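Local coordinates for protein L-threonine dehydrogenase (Flavobacterium frigidimaris, PDB 2YY7) that binds NAD and probably catalyses the oxidation of L-threonine at its 3-hydroxyl, using a fold related to that of UDP-galactose 4-epimerase, at residues Asn2-Ile7 / Thr28-Ala33; Thr209-Met214 / Asp277-Ser282; Ala149-Cys154 / Ile236-Asn241; Tyr215-Ile220 / His296-Glu301. All blocks are in the same frame, centred on the assembly; numbering follows the deposited sequence.

Contact 1 of 4, residues Asn2-Ile7 / Thr28-Ala33; sequences NPKILI and TENVIA
Ile7 and Val31 meet on one face of two parallel strands, where CD1 of Ile7 lies 3.6 Å from CG1 of Val31. The valine methyl reaches that far because it stands trans to its own backbone N (chi1 -175°), pointing onward along the chain toward the isoleucine. Beneath this face the backbones are knit by a parallel ladder: Ile5 N donates to Asn30 O at 2.8 Å, Ile32 N returns a nearly straight bond to Ile5 O at 2.7 Å (175° at the hydrogen), and Ile7 N reaches Ile32 O at 2.9 Å. On the reverse face CD1 of Leu6 sits 4.0 Å from CB of Ile32. Strands 5-8 and 31-35, with helix 13-26 between them, form the first beta-alpha-beta unit of the Rossmann fold; the helix lays Leu22 against Ile5 and Ile7, and the second strand runs on to Asp35, which binds NAD. Toward the chain start the packing thins into loop. Asn30 ND2 comes only to 3.5 Å from Pro3 O, while the exposed Asn2 offers little beyond its CB. Lys4 bends at chi2 (58°), so that its chain passes over the Asn30 carbonyl and brings CE to 3.4 Å from Glu29 O; beyond that NZ leaves the pair and bonds to His67 O.

Contact 2 of 4, residues Thr209-Met214 / Asp277-Ser282; sequences TKMPMM and DSWPAS
Pro212 presses its ring against two successive carbonyls of the facing loop: CD is 3.3 Å from Pro280 O and CG 3.4 Å from Ala281 O. Having no N-H, the proline meets them by packing alone. Beside it, the CA-H of Ala281 points to Lys210 O, with CA 3.4 Å from the oxygen, and the Ala281 methyl rests 3.8 Å from CD of Lys210. The third touch is made by Met211, extended through chi2 but bent at chi3 (89°), which swings CE obliquely to the six-membered ring of Trp279, 3.3 Å from CE3. A glycine in place of Pro212 would remove the ring carbons and probably open a gap under the carbonyls of Pro280 and Ala281. In the next shell, Ser246 OG bonds to Ala281 O, giving that carbonyl its polar partner, and Ser282 OG is held by Glu129 OE1 and Asn130 N. Trp279 itself lies about 7 Å, measured from its side chain, from the bound NAD. The loop, running between helices 272-276 and 286-292, thus crosses the start of strand 211-215, which in the main sheet is paired with parallel strand 164-174 and antiparallel strand 245-247.

Contact 3 of 4, residues Ala149-Cys154 / Ile236-Asn241; sequences AGERWC and IHSSYN
Glu151 reaches from its helix to the two serines of the opposite turn, and almost every atom of its side chain has something to meet there. CB stands 4.2 Å from CB of Ser238. With CG anti to the carbonyl carbon (chi1 -68°) and the chain extended beyond it, the next atoms run along Ser239: CG is 3.8 Å and CD 3.5 Å from the CB of that serine. At the tip OE1 closes to 3.4 Å from the same carbon, whereas OE2 lies 4.1 Å from CB of Ser238 and equally far from that of Ser239. These are packing contacts, and the charge of the buried carboxylate is met by other parts of the chain: OE1 is bonded to Ser117 OG, and OE2 forms a salt bridge with Arg169 NH2. Helix 142-161 is the one that in short-chain dehydrogenases carries the YxxxK motif, here with Lys147 binding NAD one turn before Glu151; the facing turn leads into strand 240-241, which pairs with strand 164-174 of the Rossmann sheet. Arg152 points its CB elsewhere but doubles back through bends at chi2 and chi3, bringing NH2 obliquely to 3.4 Å from Ser238 CB. Its NH1 is bridged to Glu155 OE1 and bonds to Pro139 O of the second subunit. About a turn beyond Glu151, Cys154 packs CB 3.8 Å from His237 O, while the His237 ring stacks on His158. Ser239 OG, turned aside from the carboxylate, bonds to Ser167 OG.

Contact 4 of 4, residues Tyr215-Ile220 / His296-Glu301; sequences YMDDAI and HTFDLE
Asp218 turns its carboxylate to the loop of Thr297 and Phe298 and accepts from both backbones. The contact joins two helix starts: Asp218 lies in the first turn of helix 216-228, after the N-cap residue Tyr215, and holds the loop that enters the C-terminal helix 300-311, whose own N-cap is Asp299. OD1 takes Phe298 N at 3.0 Å through its syn lone pair. OD2 is shared by two donors, Thr297 N at 3.0 Å and Thr297 OG1 at 2.9 Å, which approach from opposite faces of its plane; a weak bond from Thr297 N to OD1 adds to the grip. The hydroxyl is folded back between the threonine's own N and carbonyl carbon (chi1 65°), which lets both groups of one residue reach the same oxygen. A water links the segments, accepting from Tyr215 N at 2.9 Å and donating to Phe298 O; its bond to Asp218 OD1 is modelled very short and is doubtful in length. The nearby helix N-terminus would probably favour a negative charge on the carboxylate. With an alanine at Asp218 the N-H groups of Thr297 and Phe298 and the threonine hydroxyl would probably lose their shared acceptor, and the loop would be held less firmly at Thr297. Beside this polar patch, Tyr215 and Phe298 form a T-shaped pair, ring centres 4.9 Å apart and planes at 71°, with Tyr215 OH held by Asp306 OD1. The tyrosine directs its edge at the phenylalanine face, placing CD1 over the centre of that ring, 3.5 Å above its plane.

Contact 1 closes early in the chain, before the other three begin; those three interleave, their segments alternating in sequence. Contacts 1, 2 and 3 all reach the same mixed sheet. Contact 1 lies on the opposite side of the chain's centre from contact 2, their centres 34 Å apart, while contacts 2 and 3 are 20 Å apart between centres. Contacts 2 and 4 touch: strand 211-215 runs directly into helix 216-228, and Met214 SD packs 3.5 Å from Ala219 N. Contacts 2 and 4 tie the later part of the chain, including the C-terminal helix, to the Rossmann sheet that binds NAD, while contact 3 sets the Lys147 helix against the turn before strand 240-241 of that sheet.

Contact 1 of 4, residues Asn2-Ile7 / Thr28-Ala33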
loop_
_atom_site.group_PDB
_atom_site.type_symbol
_atom_site.label_atom_id
_atom_site.label_comp_id
_atom_site.label_asym_id
_atom_site.label_seq_id
_atom_site.Cartn_x
_atom_site.Cartn_y
_atom_site.Cartn_z
ATOM N N ASN A 2 -12.205 -26.990 20.482
ATOM C CA ASN A 2 -11.479 -25.747 20.691
ATOM C C ASN A 2 -10.372 -25.619 19.659
ATOM O O ASN A 2 -9.829 -26.616 19.186
ATOM C CB ASN A 2 -10.875 -25.695 22.097
ATOM C CG ASN A 2 -11.887 -25.298 23.154
ATOM O OD1 ASN A 2 -11.553 -25.181 24.330
ATOM N ND2 ASN A 2 -13.132 -25.084 22.737
ATOM N N PRO A 3 -10.021 -24.382 19.295
ATOM C CA PRO A 3 -8.966 -24.175 18.307
ATOM C C PRO A 3 -7.586 -24.452 18.886
ATOM O O PRO A 3 -7.398 -24.463 20.102
ATOM C CB PRO A 3 -9.142 -22.712 17.930
ATOM C CG PRO A 3 -9.536 -22.097 19.239
ATOM C CD PRO A 3 -10.553 -23.092 19.773
ATOM N N LYS A 4 -6.629 -24.692 18.001
ATOM C CA LYS A 4 -5.256 -24.925 18.404
ATOM C C LYS A 4 -4.575 -23.653 17.913
ATOM O O LYS A 4 -4.420 -23.447 16.709
ATOM C CB LYS A 4 -4.692 -26.158 17.702
ATOM C CG LYS A 4 -3.357 -26.594 18.252
ATOM C CD LYS A 4 -3.449 -26.890 19.745
ATOM C CE LYS A 4 -2.108 -27.352 20.286
ATOM N NZ LYS A 4 -1.660 -28.603 19.601
ATOM N N ILE A 5 -4.175 -22.808 18.854
ATOM C CA ILE A 5 -3.593 -21.510 18.542
ATOM C C ILE A 5 -2.073 -21.371 18.553
ATOM O O ILE A 5 -1.387 -21.900 19.424
ATOM C CB ILE A 5 -4.171 -20.444 19.507
ATOM C CG1 ILE A 5 -5.703 -20.466 19.438
ATOM C CG2 ILE A 5 -3.632 -19.059 19.151
ATOM C CD1 ILE A 5 -6.389 -19.721 20.569
ATOM N N LEU A 6 -1.565 -20.635 17.572
ATOM C CA LEU A 6 -0.142 -20.351 17.474
ATOM C C LEU A 6 0.015 -18.836 17.471
ATOM O O LEU A 6 -0.478 -18.151 16.570
ATOM C CB LEU A 6 0.460 -20.929 16.191
ATOM C CG LEU A 6 1.917 -20.520 15.938
ATOM C CD1 LEU A 6 2.810 -21.026 17.078
ATOM C CD2 LEU A 6 2.383 -21.079 14.598
ATOM N N ILE A 7 0.673 -18.310 18.498
ATOM C CA ILE A 7 0.905 -16.877 18.588
ATOM C C ILE A 7 2.358 -16.612 18.202
ATOM O O ILE A 7 3.282 -17.068 18.874
ATOM C CB ILE A 7 0.659 -16.355 20.016
ATOM C CG1 ILE A 7 -0.809 -16.563 20.398
ATOM C CG2 ILE A 7 1.019 -14.876 20.097
ATOM C CD1 ILE A 7 -1.108 -16.277 21.849
ATOM N N THR A 28 -4.185 -24.035 28.608
ATOM C CA THR A 28 -2.751 -23.771 28.517
ATOM C C THR A 28 -2.043 -24.383 27.314
ATOM O O THR A 28 -1.324 -23.688 26.593
ATOM C CB THR A 28 -2.038 -24.246 29.797
ATOM O OG1 THR A 28 -2.582 -23.544 30.921
ATOM C CG2 THR A 28 -0.535 -23.987 29.710
ATOM N N GLU A 29 -2.247 -25.680 27.100
ATOM C CA GLU A 29 -1.604 -26.379 25.995
ATOM C C GLU A 29 -2.267 -26.223 24.629
ATOM O O GLU A 29 -1.770 -26.762 23.641
ATOM C CB GLU A 29 -1.461 -27.868 26.327
ATOM C CG GLU A 29 -0.524 -28.160 27.497
ATOM C CD GLU A 29 -1.083 -27.689 28.824
ATOM O OE1 GLU A 29 -2.321 -27.720 28.990
ATOM O OE2 GLU A 29 -0.285 -27.302 29.705
ATOM N N ASN A 30 -3.383 -25.500 24.562
ATOM C CA ASN A 30 -4.050 -25.278 23.282
ATOM C C ASN A 30 -3.486 -24.021 22.625
ATOM O O ASN A 30 -3.770 -23.735 21.461
ATOM C CB ASN A 30 -5.558 -25.111 23.467
ATOM C CG ASN A 30 -6.269 -26.429 23.648
ATOM O OD1 ASN A 30 -6.251 -27.018 24.725
ATOM N ND2 ASN A 30 -6.894 -26.907 22.584
ATOM N N VAL A 31 -2.690 -23.275 23.385
ATOM C CA VAL A 31 -2.084 -22.044 22.894
ATOM C C VAL A 31 -0.564 -22.182 22.891
ATOM O O VAL A 31 0.063 -22.308 23.943
ATOM C CB VAL A 31 -2.476 -20.842 23.777
ATOM C CG1 VAL A 31 -1.944 -19.557 23.170
ATOM C CG2 VAL A 31 -3.992 -20.780 23.941
ATOM N N ILE A 32 0.022 -22.167 21.698
ATOM C CA ILE A 32 1.465 -22.293 21.549
ATOM C C ILE A 32 2.073 -20.908 21.358
ATOM O O ILE A 32 1.683 -20.177 20.449
ATOM C CB ILE A 32 1.830 -23.152 20.310
ATOM C CG1 ILE A 32 1.025 -24.458 20.303
ATOM C CG2 ILE A 32 3.329 -23.433 20.298
ATOM C CD1 ILE A 32 1.268 -25.363 21.489
ATOM N N ALA A 33 3.019 -20.545 22.219
ATOM C CA ALA A 33 3.683 -19.250 22.125
ATOM C C ALA A 33 4.978 -19.422 21.340
ATOM O O ALA A 33 5.717 -20.378 21.564
ATOM C CB ALA A 33 3.986 -18.705 23.523
#

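Contact 2 of 4, residues Thr209-Met214 / Asp277-Ser282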
loop_
_atom_site.group_PDB
_atom_site.type_symbol
_atom_site.label_atom_id
_atom_site.label_comp_id
_atom_site.label_asym_id
_atom_site.label_seq_id
_atom_site.Cartn_x
_atom_site.Cartn_y
_atom_site.Cartn_z
ATOM N N THR A 209 -0.344 16.991 21.911
ATOM C CA THR A 209 -0.398 15.994 20.844
ATOM C C THR A 209 -1.494 14.977 21.167
ATOM O O THR A 209 -1.253 13.982 21.855
ATOM C CB THR A 209 0.958 15.271 20.711
ATOM O OG1 THR A 209 1.986 16.240 20.472
ATOM C CG2 THR A 209 0.937 14.280 19.558
ATOM N N LYS A 210 -2.702 15.245 20.677
ATOM C CA LYS A 210 -3.847 14.374 20.919
ATOM C C LYS A 210 -3.780 13.132 20.037
ATOM O O LYS A 210 -3.611 13.231 18.823
ATOM C CB LYS A 210 -5.140 15.147 20.654
ATOM C CG LYS A 210 -6.419 14.407 20.994
ATOM C CD LYS A 210 -7.616 15.298 20.705
ATOM C CE LYS A 210 -8.924 14.559 20.899
ATOM N NZ LYS A 210 -9.015 14.016 22.282
ATOM N N MET A 211 -3.913 11.961 20.651
ATOM C CA MET A 211 -3.845 10.709 19.904
ATOM C C MET A 211 -4.854 9.681 20.380
ATOM O O MET A 211 -5.357 9.763 21.502
ATOM C CB MET A 211 -2.450 10.093 20.034
ATOM C CG MET A 211 -1.313 10.997 19.589
ATOM S SD MET A 211 0.282 10.182 19.846
ATOM C CE MET A 211 0.452 9.327 18.289
ATOM N N PRO A 212 -5.164 8.695 19.520
ATOM C CA PRO A 212 -6.108 7.614 19.836
ATOM C C PRO A 212 -5.334 6.587 20.660
ATOM O O PRO A 212 -4.270 6.120 20.237
ATOM C CB PRO A 212 -6.479 7.052 18.465
ATOM C CG PRO A 212 -6.150 8.170 17.511
ATOM C CD PRO A 212 -4.874 8.713 18.079
ATOM N N MET A 213 -5.864 6.236 21.828
ATOM C CA MET A 213 -5.204 5.277 22.704
ATOM C C MET A 213 -6.180 4.220 23.203
ATOM O O MET A 213 -7.396 4.385 23.092
ATOM C CB MET A 213 -4.597 6.006 23.907
ATOM C CG MET A 213 -3.493 6.997 23.557
ATOM S SD MET A 213 -1.871 6.225 23.432
ATOM C CE MET A 213 -0.804 7.673 23.496
ATOM N N MET A 214 -5.632 3.140 23.753
ATOM C CA MET A 214 -6.438 2.055 24.293
ATOM C C MET A 214 -5.647 1.278 25.340
ATOM O O MET A 214 -4.448 1.041 25.174
ATOM C CB MET A 214 -6.873 1.107 23.169
ATOM C CG MET A 214 -7.761 -0.041 23.640
ATOM S SD MET A 214 -8.329 -1.059 22.267
ATOM C CE MET A 214 -9.539 0.059 21.505
ATOM N N ASP A 277 2.362 13.696 14.351
ATOM C CA ASP A 277 1.672 14.767 13.640
ATOM C C ASP A 277 1.032 14.295 12.334
ATOM O O ASP A 277 0.154 14.966 11.801
ATOM C CB ASP A 277 2.619 15.937 13.350
ATOM C CG ASP A 277 3.059 16.666 14.615
ATOM O OD1 ASP A 277 2.284 16.703 15.594
ATOM O OD2 ASP A 277 4.177 17.215 14.621
ATOM N N SER A 278 1.460 13.143 11.819
ATOM C CA SER A 278 0.880 12.630 10.581
ATOM C C SER A 278 -0.308 11.702 10.855
ATOM O O SER A 278 -0.932 11.197 9.920
ATOM C CB SER A 278 1.929 11.884 9.753
ATOM O OG SER A 278 2.162 10.587 10.266
ATOM N N TRP A 279 -0.624 11.484 12.132
ATOM C CA TRP A 279 -1.744 10.617 12.502
ATOM C C TRP A 279 -2.947 11.388 13.035
ATOM O O TRP A 279 -2.825 12.536 13.460
ATOM C CB TRP A 279 -1.336 9.611 13.584
ATOM C CG TRP A 279 -0.276 8.641 13.204
ATOM C CD1 TRP A 279 0.212 8.394 11.951
ATOM C CD2 TRP A 279 0.414 7.754 14.089
ATOM N NE1 TRP A 279 1.165 7.403 12.005
ATOM C CE2 TRP A 279 1.307 6.993 13.306
ATOM C CE3 TRP A 279 0.361 7.527 15.472
ATOM C CZ2 TRP A 279 2.143 6.019 13.859
ATOM C CZ3 TRP A 279 1.194 6.556 16.023
ATOM C CH2 TRP A 279 2.073 5.816 15.216
ATOM N N PRO A 280 -4.132 10.751 13.021
ATOM C CA PRO A 280 -5.384 11.344 13.505
ATOM C C PRO A 280 -5.338 11.546 15.017
ATOM O O PRO A 280 -4.452 11.021 15.693
ATOM C CB PRO A 280 -6.435 10.307 13.114
ATOM C CG PRO A 280 -5.831 9.635 11.919
ATOM C CD PRO A 280 -4.396 9.474 12.336
ATOM N N ALA A 281 -6.300 12.298 15.543
ATOM C CA ALA A 281 -6.370 12.551 16.977
ATOM C C ALA A 281 -7.353 11.581 17.631
ATOM O O ALA A 281 -7.131 11.126 18.760
ATOM C CB ALA A 281 -6.804 14.002 17.235
ATOM N N SER A 282 -8.435 11.271 16.921
ATOM C CA SER A 282 -9.468 10.357 17.417
ATOM C C SER A 282 -10.019 9.512 16.263
ATOM O O SER A 282 -10.016 9.948 15.114
ATOM C CB SER A 282 -10.603 11.148 18.074
ATOM O OG SER A 282 -11.210 12.012 17.131
#

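Contact 3 of 4, residues Ala149-Cys154 / Ile236-Asn241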
loop_
_atom_site.group_PDB
_atom_site.type_symbol
_atom_site.label_atom_id
_atom_site.label_comp_id
_atom_site.label_asym_id
_atom_site.label_seq_id
_atom_site.Cartn_x
_atom_site.Cartn_y
_atom_site.Cartn_z
ATOM N N ALA A 149 -0.361 -1.900 3.003
ATOM C CA ALA A 149 -0.206 -2.958 2.004
ATOM C C ALA A 149 -0.686 -4.277 2.609
ATOM O O ALA A 149 -1.261 -5.125 1.915
ATOM C CB ALA A 149 1.256 -3.072 1.581
ATOM N N GLY A 150 -0.444 -4.445 3.907
ATOM C CA GLY A 150 -0.875 -5.651 4.590
ATOM C C GLY A 150 -2.384 -5.769 4.515
ATOM O O GLY A 150 -2.904 -6.830 4.194
ATOM N N GLU A 151 -3.086 -4.679 4.825
ATOM C CA GLU A 151 -4.549 -4.656 4.771
ATOM C C GLU A 151 -5.047 -5.014 3.376
ATOM O O GLU A 151 -5.963 -5.824 3.226
ATOM C CB GLU A 151 -5.092 -3.268 5.142
ATOM C CG GLU A 151 -4.880 -2.867 6.591
ATOM C CD GLU A 151 -5.644 -1.603 6.961
ATOM O OE1 GLU A 151 -5.434 -1.084 8.077
ATOM O OE2 GLU A 151 -6.457 -1.130 6.136
ATOM N N ARG A 152 -4.452 -4.394 2.359
ATOM C CA ARG A 152 -4.843 -4.656 0.975
ATOM C C ARG A 152 -4.700 -6.142 0.644
ATOM O O ARG A 152 -5.578 -6.733 0.006
ATOM C CB ARG A 152 -3.984 -3.830 0.010
ATOM C CG ARG A 152 -4.116 -2.303 0.135
ATOM C CD ARG A 152 -5.478 -1.782 -0.340
ATOM N NE ARG A 152 -6.487 -1.845 0.714
ATOM C CZ ARG A 152 -7.645 -2.486 0.614
ATOM N NH1 ARG A 152 -7.952 -3.131 -0.502
ATOM N NH2 ARG A 152 -8.497 -2.480 1.635
ATOM N N TRP A 153 -3.595 -6.750 1.071
ATOM C CA TRP A 153 -3.368 -8.163 0.801
ATOM C C TRP A 153 -4.298 -9.078 1.599
ATOM O O TRP A 153 -4.722 -10.118 1.094
ATOM C CB TRP A 153 -1.899 -8.530 1.046
ATOM C CG TRP A 153 -1.015 -8.179 -0.120
ATOM C CD1 TRP A 153 -0.034 -7.220 -0.160
ATOM C CD2 TRP A 153 -1.037 -8.781 -1.423
ATOM N NE1 TRP A 153 0.554 -7.193 -1.409
ATOM C CE2 TRP A 153 -0.043 -8.138 -2.201
ATOM C CE3 TRP A 153 -1.801 -9.802 -2.007
ATOM C CZ2 TRP A 153 0.208 -8.486 -3.536
ATOM C CZ3 TRP A 153 -1.552 -10.148 -3.337
ATOM C CH2 TRP A 153 -0.554 -9.489 -4.085
ATOM N N CYS A 154 -4.622 -8.704 2.835
ATOM C CA CYS A 154 -5.538 -9.520 3.632
ATOM C C CYS A 154 -6.887 -9.583 2.924
ATOM O O CYS A 154 -7.498 -10.649 2.810
ATOM C CB CYS A 154 -5.738 -8.924 5.029
ATOM S SG CYS A 154 -4.352 -9.180 6.141
ATOM N N ILE A 236 -15.797 -6.469 7.122
ATOM C CA ILE A 236 -14.666 -5.738 6.567
ATOM C C ILE A 236 -13.479 -6.700 6.586
ATOM O O ILE A 236 -13.127 -7.255 7.631
ATOM C CB ILE A 236 -14.359 -4.473 7.395
ATOM C CG1 ILE A 236 -15.599 -3.568 7.418
ATOM C CG2 ILE A 236 -13.169 -3.726 6.790
ATOM C CD1 ILE A 236 -15.425 -2.276 8.196
ATOM N N HIS A 237 -12.862 -6.894 5.424
ATOM C CA HIS A 237 -11.762 -7.835 5.315
ATOM C C HIS A 237 -10.370 -7.232 5.152
ATOM O O HIS A 237 -9.395 -7.940 4.880
ATOM C CB HIS A 237 -12.111 -8.821 4.203
ATOM C CG HIS A 237 -13.463 -9.442 4.389
ATOM N ND1 HIS A 237 -13.729 -10.351 5.390
ATOM C CD2 HIS A 237 -14.644 -9.212 3.768
ATOM C CE1 HIS A 237 -15.015 -10.654 5.380
ATOM N NE2 HIS A 237 -15.594 -9.975 4.406
ATOM N N SER A 238 -10.293 -5.917 5.334
ATOM C CA SER A 238 -9.031 -5.195 5.294
ATOM C C SER A 238 -8.670 -5.146 6.780
ATOM O O SER A 238 -7.953 -6.014 7.277
ATOM C CB SER A 238 -9.242 -3.786 4.722
ATOM O OG SER A 238 -10.354 -3.141 5.326
ATOM N N SER A 239 -9.190 -4.147 7.489
ATOM C CA SER A 239 -8.963 -4.026 8.930
ATOM C C SER A 239 -9.985 -3.055 9.513
ATOM O O SER A 239 -10.344 -2.060 8.876
ATOM C CB SER A 239 -7.546 -3.535 9.234
ATOM O OG SER A 239 -7.257 -3.652 10.623
ATOM N N TYR A 240 -10.450 -3.354 10.722
ATOM C CA TYR A 240 -11.442 -2.530 11.406
ATOM C C TYR A 240 -10.856 -1.380 12.205
ATOM O O TYR A 240 -9.849 -1.545 12.898
ATOM C CB TYR A 240 -12.256 -3.386 12.385
ATOM C CG TYR A 240 -13.412 -4.146 11.785
ATOM C CD1 TYR A 240 -14.672 -3.556 11.673
ATOM C CD2 TYR A 240 -13.259 -5.460 11.355
ATOM C CE1 TYR A 240 -15.756 -4.264 11.148
ATOM C CE2 TYR A 240 -14.333 -6.176 10.828
ATOM C CZ TYR A 240 -15.576 -5.571 10.731
ATOM O OH TYR A 240 -16.640 -6.278 10.226
ATOM N N ASN A 241 -11.479 -0.210 12.102
ATOM C CA ASN A 241 -11.059 0.922 12.910
ATOM C C ASN A 241 -11.430 0.420 14.311
ATOM O O ASN A 241 -12.399 -0.326 14.463
ATOM C CB ASN A 241 -11.882 2.173 12.573
ATOM C CG ASN A 241 -11.149 3.137 11.647
ATOM O OD1 ASN A 241 -10.050 2.855 11.173
ATOM N ND2 ASN A 241 -11.764 4.282 11.388
#

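Contact 4 of 4, residues Tyr215-Ile220 / His296-Glu301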
loop_
_atom_site.group_PDB
_atom_site.type_symbol
_atom_site.label_atom_id
_atom_site.label_comp_id
_atom_site.label_asym_id
_atom_site.label_seq_id
_atom_site.Cartn_x
_atom_site.Cartn_y
_atom_site.Cartn_z
ATOM N N TYR A 215 -6.311 0.898 26.427
ATOM C CA TYR A 215 -5.660 0.123 27.476
ATOM C C TYR A 215 -5.540 -1.304 26.939
ATOM O O TYR A 215 -6.435 -1.777 26.233
ATOM C CB TYR A 215 -6.505 0.133 28.756
ATOM C CG TYR A 215 -5.757 -0.333 29.987
ATOM C CD1 TYR A 215 -6.434 -0.908 31.061
ATOM C CD2 TYR A 215 -4.376 -0.168 30.093
ATOM C CE1 TYR A 215 -5.758 -1.307 32.208
ATOM C CE2 TYR A 215 -3.689 -0.563 31.240
ATOM C CZ TYR A 215 -4.388 -1.130 32.292
ATOM O OH TYR A 215 -3.722 -1.529 33.422
ATOM N N MET A 216 -4.449 -1.992 27.270
ATOM C CA MET A 216 -4.228 -3.354 26.767
ATOM C C MET A 216 -5.378 -4.341 27.008
ATOM O O MET A 216 -5.687 -5.158 26.139
ATOM C CB MET A 216 -2.922 -3.925 27.340
ATOM C CG MET A 216 -2.468 -5.243 26.700
ATOM S SD MET A 216 -2.068 -5.097 24.935
ATOM C CE MET A 216 -0.481 -4.243 25.023
ATOM N N ASP A 217 -6.011 -4.283 28.178
ATOM C CA ASP A 217 -7.124 -5.198 28.460
ATOM C C ASP A 217 -8.193 -5.104 27.372
ATOM O O ASP A 217 -8.792 -6.105 26.978
ATOM C CB ASP A 217 -7.774 -4.877 29.810
ATOM C CG ASP A 217 -6.873 -5.198 30.988
ATOM O OD1 ASP A 217 -7.382 -5.223 32.123
ATOM O OD2 ASP A 217 -5.664 -5.418 30.786
ATOM N N ASP A 218 -8.434 -3.888 26.904
ATOM C CA ASP A 218 -9.427 -3.650 25.866
ATOM C C ASP A 218 -8.922 -4.191 24.534
ATOM O O ASP A 218 -9.659 -4.856 23.802
ATOM C CB ASP A 218 -9.710 -2.147 25.759
ATOM C CG ASP A 218 -10.701 -1.668 26.796
ATOM O OD1 ASP A 218 -10.640 -0.483 27.180
ATOM O OD2 ASP A 218 -11.554 -2.469 27.222
ATOM N N ALA A 219 -7.660 -3.907 24.226
ATOM C CA ALA A 219 -7.072 -4.375 22.982
ATOM C C ALA A 219 -7.161 -5.899 22.903
ATOM O O ALA A 219 -7.465 -6.451 21.851
ATOM C CB ALA A 219 -5.620 -3.922 22.883
ATOM N N ILE A 220 -6.897 -6.572 24.020
ATOM C CA ILE A 220 -6.956 -8.034 24.064
ATOM C C ILE A 220 -8.387 -8.549 23.877
ATOM O O ILE A 220 -8.623 -9.507 23.141
ATOM C CB ILE A 220 -6.402 -8.570 25.399
ATOM C CG1 ILE A 220 -4.939 -8.150 25.559
ATOM C CG2 ILE A 220 -6.539 -10.090 25.453
ATOM C CD1 ILE A 220 -4.029 -8.623 24.437
ATOM N N HIS A 296 -15.459 -0.801 24.328
ATOM C CA HIS A 296 -14.316 -0.639 25.223
ATOM C C HIS A 296 -14.803 -0.460 26.653
ATOM O O HIS A 296 -15.934 -0.034 26.878
ATOM C CB HIS A 296 -13.462 0.560 24.796
ATOM C CG HIS A 296 -14.141 1.886 24.956
ATOM N ND1 HIS A 296 -13.914 2.713 26.035
ATOM C CD2 HIS A 296 -15.026 2.536 24.164
ATOM C CE1 HIS A 296 -14.630 3.816 25.901
ATOM N NE2 HIS A 296 -15.313 3.733 24.774
ATOM N N THR A 297 -13.957 -0.794 27.621
ATOM C CA THR A 297 -14.345 -0.677 29.021
ATOM C C THR A 297 -13.554 0.372 29.803
ATOM O O THR A 297 -14.086 0.980 30.733
ATOM C CB THR A 297 -14.207 -2.029 29.741
ATOM O OG1 THR A 297 -12.828 -2.410 29.776
ATOM C CG2 THR A 297 -14.992 -3.109 29.005
ATOM N N PHE A 298 -12.299 0.601 29.427
ATOM C CA PHE A 298 -11.468 1.574 30.139
ATOM C C PHE A 298 -11.366 2.959 29.506
ATOM O O PHE A 298 -11.213 3.087 28.294
ATOM C CB PHE A 298 -10.037 1.045 30.307
ATOM C CG PHE A 298 -9.926 -0.154 31.206
ATOM C CD1 PHE A 298 -10.189 -1.431 30.725
ATOM C CD2 PHE A 298 -9.555 -0.004 32.537
ATOM C CE1 PHE A 298 -10.084 -2.545 31.562
ATOM C CE2 PHE A 298 -9.447 -1.112 33.382
ATOM C CZ PHE A 298 -9.712 -2.381 32.892
ATOM N N ASP A 299 -11.452 3.995 30.339
ATOM C CA ASP A 299 -11.282 5.360 29.865
ATOM C C ASP A 299 -10.002 5.832 30.551
ATOM O O ASP A 299 -9.387 5.060 31.287
ATOM C CB ASP A 299 -12.480 6.252 30.231
ATOM C CG ASP A 299 -12.761 6.297 31.726
ATOM O OD1 ASP A 299 -13.756 6.946 32.107
ATOM O OD2 ASP A 299 -12.008 5.696 32.515
ATOM N N LEU A 300 -9.592 7.075 30.319
ATOM C CA LEU A 300 -8.361 7.583 30.922
ATOM C C LEU A 300 -8.265 7.386 32.441
ATOM O O LEU A 300 -7.239 6.928 32.946
ATOM C CB LEU A 300 -8.179 9.064 30.583
ATOM C CG LEU A 300 -6.924 9.715 31.173
ATOM C CD1 LEU A 300 -5.688 8.891 30.796
ATOM C CD2 LEU A 300 -6.801 11.147 30.663
ATOM N N GLU A 301 -9.329 7.730 33.160
ATOM C CA GLU A 301 -9.357 7.592 34.613
ATOM C C GLU A 301 -9.218 6.153 35.121
ATOM O O GLU A 301 -8.417 5.887 36.017
ATOM C CB GLU A 301 -10.647 8.208 35.178
ATOM C CG GLU A 301 -10.906 7.877 36.650
ATOM C CD GLU A 301 -12.136 8.576 37.210
ATOM O OE1 GLU A 301 -13.188 8.583 36.534
ATOM O OE2 GLU A 301 -12.054 9.109 38.336
HETATM O O HOH W 1 -9.142 1.489 26.847
#